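PDB 4QIT: nitronate monooxygenase family protein from Pseudomonas aeruginosa, which uses FMN and molecular oxygen to oxidise alkyl nitronates, with the toxin propionate 3-nitronate as its best and presumed physiological substrate. Local coordinates for residues A[21-26]-A[246-251]; A[12-17]-A[155-160]. The protein carries 1 engineered substitution. All blocks are in the same frame, centred on the assembly; numbering follows the deposited sequence.

Contact 1: A[21-26]-A[246-251]. With FMN (flavin mononucleotide), chain C.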
# COMPACT_ATOMS: atom_id res chain seq x y z
N ILE A 21 -17.91 2.44 -13.33
CA ILE A 21 -17.31 3.41 -12.41
C ILE A 21 -18.32 3.70 -11.33
O ILE A 21 -19.43 4.18 -11.61
CB ILE A 21 -16.94 4.72 -13.13
CG1 ILE A 21 -15.96 4.44 -14.28
CG2 ILE A 21 -16.33 5.71 -12.15
CD1 ILE A 21 -15.74 5.63 -15.19
N ILE A 22 -17.96 3.39 -10.09
CA ILE A 22 -18.79 3.68 -8.94
C ILE A 22 -18.20 4.89 -8.22
O ILE A 22 -17.01 4.89 -7.89
CB ILE A 22 -18.80 2.50 -7.94
CG1 ILE A 22 -19.22 1.20 -8.63
CG2 ILE A 22 -19.71 2.81 -6.74
CD1 ILE A 22 -19.23 -0.01 -7.69
N GLN A 23 -19.01 5.93 -7.99
CA GLN A 23 -18.59 7.02 -7.12
C GLN A 23 -18.81 6.53 -5.70
O GLN A 23 -19.93 6.16 -5.34
CB GLN A 23 -19.37 8.31 -7.41
CG GLN A 23 -19.48 9.28 -6.23
CD GLN A 23 -20.84 9.18 -5.54
OE1 GLN A 23 -21.88 9.16 -6.21
NE2 GLN A 23 -20.83 9.10 -4.21
N ALA A 24 -17.75 6.49 -4.90
CA ALA A 24 -17.81 5.83 -3.59
C ALA A 24 -18.80 6.49 -2.64
O ALA A 24 -18.89 7.71 -2.57
CB ALA A 24 -16.42 5.79 -2.95
N PRO A 25 -19.55 5.66 -1.90
CA PRO A 25 -20.33 6.25 -0.81
C PRO A 25 -19.35 6.79 0.20
O PRO A 25 -18.33 6.16 0.49
CB PRO A 25 -21.08 5.06 -0.22
CG PRO A 25 -20.31 3.85 -0.64
CD PRO A 25 -19.64 4.19 -1.94
N MET A 26 -19.65 7.98 0.69
CA MET A 26 -18.74 8.70 1.55
C MET A 26 -19.55 9.43 2.59
O MET A 26 -20.05 10.52 2.33
CB MET A 26 -17.90 9.69 0.73
CG MET A 26 -16.92 9.01 -0.23
SD MET A 26 -15.93 10.22 -1.13
CE MET A 26 -17.10 10.75 -2.39
N THR A 246 -12.03 9.77 -3.40
CA THR A 246 -11.28 11.02 -3.36
C THR A 246 -11.47 11.86 -4.62
O THR A 246 -11.62 13.08 -4.55
CB THR A 246 -9.78 10.74 -3.14
OG1 THR A 246 -9.64 10.01 -1.91
CG2 THR A 246 -8.98 12.03 -3.04
N ALA A 247 -11.54 11.20 -5.77
CA ALA A 247 -11.73 11.91 -7.05
C ALA A 247 -13.01 12.75 -7.10
O ALA A 247 -13.06 13.74 -7.85
CB ALA A 247 -11.69 10.94 -8.20
N PHE A 248 -14.03 12.37 -6.32
CA PHE A 248 -15.32 13.06 -6.36
C PHE A 248 -15.52 14.06 -5.23
O PHE A 248 -16.53 14.77 -5.20
CB PHE A 248 -16.49 12.07 -6.42
CG PHE A 248 -16.61 11.35 -7.74
CD1 PHE A 248 -17.31 11.92 -8.79
CD2 PHE A 248 -15.99 10.13 -7.93
CE1 PHE A 248 -17.42 11.28 -10.01
CE2 PHE A 248 -16.09 9.47 -9.15
CZ PHE A 248 -16.80 10.06 -10.20
N VAL A 249 -14.57 14.14 -4.31
CA VAL A 249 -14.72 15.02 -3.15
C VAL A 249 -14.86 16.49 -3.52
O VAL A 249 -15.69 17.22 -2.96
CB VAL A 249 -13.57 14.82 -2.14
CG1 VAL A 249 -13.63 15.87 -1.04
CG2 VAL A 249 -13.65 13.41 -1.53
N LEU A 250 -14.05 16.94 -4.48
CA LEU A 250 -14.08 18.33 -4.92
C LEU A 250 -15.24 18.69 -5.85
O LEU A 250 -15.39 19.86 -6.22
CB LEU A 250 -12.75 18.70 -5.59
CG LEU A 250 -11.52 18.63 -4.70
CD1 LEU A 250 -10.30 18.97 -5.52
CD2 LEU A 250 -11.63 19.58 -3.51
N CYS A 251 -16.05 17.71 -6.24
CA CYS A 251 -17.22 18.00 -7.07
C CYS A 251 -18.12 18.96 -6.30
O CYS A 251 -18.27 18.84 -5.09
CB CYS A 251 -18.00 16.73 -7.40
SG CYS A 251 -17.11 15.58 -8.45
N1 FMN C . -16.64 3.64 2.38
C2 FMN C . -17.81 3.17 2.95
O2 FMN C . -18.08 1.97 2.86
N3 FMN C . -18.69 4.01 3.59
C4 FMN C . -18.37 5.35 3.69
O4 FMN C . -19.11 6.14 4.26
C4A FMN C . -17.20 5.82 3.13
N5 FMN C . -16.91 7.15 3.25
C5A FMN C . -15.77 7.67 2.69
C6 FMN C . -15.53 9.03 2.82
C7 FMN C . -14.40 9.61 2.27
C7M FMN C . -14.23 11.09 2.43
C8 FMN C . -13.48 8.80 1.59
C8M FMN C . -12.24 9.41 1.00
C9 FMN C . -13.72 7.43 1.46
C9A FMN C . -14.88 6.85 2.01
N10 FMN C . -15.15 5.49 1.90
C10 FMN C . -16.31 4.97 2.47
C1' FMN C . -14.18 4.57 1.19
C2' FMN C . -14.51 4.36 -0.27
O2' FMN C . -15.61 3.49 -0.38
C3' FMN C . -13.34 3.74 -1.01
O3' FMN C . -12.79 2.65 -0.31
C4' FMN C . -12.26 4.79 -1.15
O4' FMN C . -12.87 6.06 -1.35
C5' FMN C . -11.41 4.46 -2.36
O5' FMN C . -10.25 5.21 -2.18
P FMN C . -9.97 6.54 -3.02
O1P FMN C . -10.78 6.50 -4.29
O2P FMN C . -8.50 6.60 -3.26
O3P FMN C . -10.45 7.65 -2.15

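Contact 2: A[12-17]-A[155-160]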
# COMPACT_ATOMS: atom_id res chain seq x y z
N THR A 12 -21.28 -4.01 -15.87
CA THR A 12 -22.22 -2.97 -16.24
C THR A 12 -23.60 -3.58 -16.51
O THR A 12 -24.60 -2.99 -16.14
CB THR A 12 -21.72 -2.16 -17.45
OG1 THR A 12 -22.67 -1.15 -17.78
CG2 THR A 12 -21.53 -3.02 -18.66
N ARG A 13 -23.64 -4.76 -17.11
CA ARG A 13 -24.92 -5.42 -17.35
C ARG A 13 -25.56 -5.87 -16.03
O ARG A 13 -26.77 -5.78 -15.86
CB ARG A 13 -24.73 -6.62 -18.29
CG ARG A 13 -26.04 -7.19 -18.86
CD ARG A 13 -26.64 -6.23 -19.90
NE ARG A 13 -27.45 -6.92 -20.91
CZ ARG A 13 -28.78 -6.93 -20.93
NH1 ARG A 13 -29.47 -6.28 -20.00
NH2 ARG A 13 -29.42 -7.58 -21.89
N LEU A 14 -24.73 -6.34 -15.11
CA LEU A 14 -25.21 -6.80 -13.81
C LEU A 14 -25.87 -5.67 -13.04
O LEU A 14 -26.93 -5.83 -12.44
CB LEU A 14 -24.06 -7.37 -12.98
CG LEU A 14 -24.41 -7.85 -11.57
CD1 LEU A 14 -25.26 -9.10 -11.65
CD2 LEU A 14 -23.14 -8.09 -10.76
N LEU A 15 -25.23 -4.51 -13.06
CA LEU A 15 -25.84 -3.34 -12.47
C LEU A 15 -26.64 -2.72 -13.60
O LEU A 15 -26.66 -3.25 -14.70
CB LEU A 15 -24.78 -2.44 -11.84
CG LEU A 15 -24.57 -3.17 -10.50
CD1 LEU A 15 -23.32 -4.07 -10.47
CD2 LEU A 15 -24.70 -2.30 -9.27
N GLY A 16 -27.38 -1.65 -13.38
CA GLY A 16 -28.18 -1.24 -14.52
C GLY A 16 -27.52 -0.23 -15.43
O GLY A 16 -28.22 0.59 -16.01
N ILE A 17 -26.19 -0.27 -15.56
CA ILE A 17 -25.45 0.94 -15.91
C ILE A 17 -24.61 0.87 -17.18
O ILE A 17 -24.40 -0.21 -17.73
CB ILE A 17 -24.55 1.39 -14.74
CG1 ILE A 17 -23.39 0.40 -14.53
CG2 ILE A 17 -25.38 1.56 -13.48
CD1 ILE A 17 -22.62 0.60 -13.21
N GLY A 155 -34.39 -8.15 -6.11
CA GLY A 155 -33.67 -7.65 -7.27
C GLY A 155 -32.44 -6.80 -6.98
O GLY A 155 -31.75 -6.39 -7.91
N ILE A 156 -32.16 -6.55 -5.71
CA ILE A 156 -31.02 -5.72 -5.32
C ILE A 156 -29.68 -6.45 -5.52
O ILE A 156 -29.54 -7.62 -5.17
CB ILE A 156 -31.15 -5.30 -3.83
CG1 ILE A 156 -32.47 -4.57 -3.59
CG2 ILE A 156 -29.94 -4.46 -3.41
CD1 ILE A 156 -32.83 -4.41 -2.13
N ARG A 157 -28.70 -5.76 -6.11
CA ARG A 157 -27.34 -6.29 -6.19
C ARG A 157 -26.59 -5.93 -4.91
O ARG A 157 -26.68 -4.79 -4.45
CB ARG A 157 -26.59 -5.71 -7.39
CG ARG A 157 -27.30 -5.89 -8.73
CD ARG A 157 -27.54 -7.35 -9.04
NE ARG A 157 -28.00 -7.52 -10.41
CZ ARG A 157 -28.62 -8.61 -10.86
NH1 ARG A 157 -28.86 -9.62 -10.05
NH2 ARG A 157 -28.99 -8.67 -12.13
N VAL A 158 -25.86 -6.89 -4.35
CA VAL A 158 -25.19 -6.68 -3.06
C VAL A 158 -23.67 -6.69 -3.20
O VAL A 158 -23.09 -7.65 -3.71
CB VAL A 158 -25.61 -7.74 -2.02
CG1 VAL A 158 -24.81 -7.56 -0.72
CG2 VAL A 158 -27.12 -7.66 -1.74
N LEU A 159 -23.04 -5.60 -2.75
CA LEU A 159 -21.58 -5.50 -2.76
C LEU A 159 -21.07 -5.48 -1.32
O LEU A 159 -21.73 -4.93 -0.44
CB LEU A 159 -21.12 -4.22 -3.44
CG LEU A 159 -21.63 -3.83 -4.84
CD1 LEU A 159 -20.60 -2.93 -5.52
CD2 LEU A 159 -21.94 -5.02 -5.71
N VAL A 160 -19.89 -6.06 -1.09
CA VAL A 160 -19.24 -5.95 0.21
C VAL A 160 -17.76 -5.63 0.02
O VAL A 160 -17.11 -6.21 -0.85
CB VAL A 160 -19.38 -7.25 1.05
CG1 VAL A 160 -18.79 -7.04 2.45
CG2 VAL A 160 -20.83 -7.67 1.18
O HOH W 1 -28.99 -6.98 -14.72

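Contact 1: A[21-26]-A[246-251]
Phe248 and Val249 carry the 246-251 side of this contact, meeting Gln23 at the end of the first barrel strand and Met26 in the loop beyond it. Thr246 turns instead to the cofactor. Its backbone N gives a hydrogen bond to FMN O3P at 2.9 Å, and Thr246 OG1 donates a second, very short one of 2.5 Å to the same oxygen. OG1 also takes part in a hydrogen bond with Gly333 N, so the hydroxyl is held from both the ligand and the protein. Two residues on, the Phe248 ring lies flat against Gln23: CB of Gln23 sits over the centre of the ring face, 3.9 Å from its centroid and only 13° off the ring normal, a CH-pi contact. CG of Gln23 follows over the same face, 3.8 Å from Phe248 CG. A sharp bend at chi2 (-100°) then takes the amide off the phenyl, its plane inclined 66° to the ring, and Gln23 NE2 donates to Ala24 O at 2.9 Å from above the carbonyl plane. OE1 is hydrogen-bonded elsewhere in the protein, so both polar atoms of the buried amide are satisfied. Next comes Val249, whose CG2 touches Met26 SD at 3.9 Å. The same sulfur lies 3.8 Å from FMN C7, so it touches both Val249 and the benzenoid end of the flavin; Met26 CE reaches back toward CB of Phe248. As usual in flavin-binding TIM barrels, cofactor and loops meet at the C-terminal ends of the strands. Strand 21-23 runs beside strand 241-244, while Val38 of helix 32-41 and Leu347 of helix 344-355 both touch the Phe248 side chain, so that two outer helices add to its surroundings.

Contact 2: A[12-17]-A[155-160]
At the N-terminal end of the TIM barrel, the last turn of helix 8-14 is fastened to the start of strand 157-162 by Leu14, Leu15 and Arg157. The one direct hydrogen bond between the segments runs from Arg157 NE to the carbonyl O of Leu14, 2.8 Å long with an angle of 156° at the hydrogen. The donor stands 34° out of the carbonyl plane, whereas the oxygen lies nearer the guanidinium plane. Leu14 holds the same group a second way. With its CG anti to the backbone N (chi1 178°), it lays CD1 over one guanidinium face, 3.4 Å above the plane and displaced toward the rim, with Leu14 CD1 3.5 Å from Arg157 CZ. One residue therefore offers Arg157 both a carbonyl and an apolar lid. Farther out, a water at the guanidinium edge, in its plane, accepts from Arg157 NH2 at 3.1 Å and donates to Arg13 O at 2.8 Å, so that two successive carbonyls at the helix end are tied to the arginine, one directly and one through solvent. The aliphatic part of Arg157 is used too: its CG packs against CG of Leu15 at 4.2 Å, next to Ala135 of strand 135-139. Arg157 also touches Asp177, whose carboxylate accepts from Val158 N. On the other side of Arg157 in sequence, Gly155, with positive phi, is the C-prime residue of the Schellman motif that ends helix 145-153. A short helix preceding the first strand and packed across the bottom of the strands is a familiar embellishment of the TIM barrel.

How the contacts relate
Contact 1 and contact 2 belong to opposite ends of one eight-stranded barrel, their centres about 18 Å apart. They are linked along the chain, since helix 8-14 of contact 2 leads into strand 21-23 of contact 1, and they meet in the barrel interior, where Ile22 CD1 packs on Leu159 CD1 at 3.9 Å. Only contact 1 belongs to the active site: it adjoins FMN directly, and the side chain of Met26 lies about 6 Å from the bound nitroethane. In contact 2, by comparison, the side chain of Leu15 is about 14 Å from FMN and about 9 Å from that of the FMN-binding Gln243.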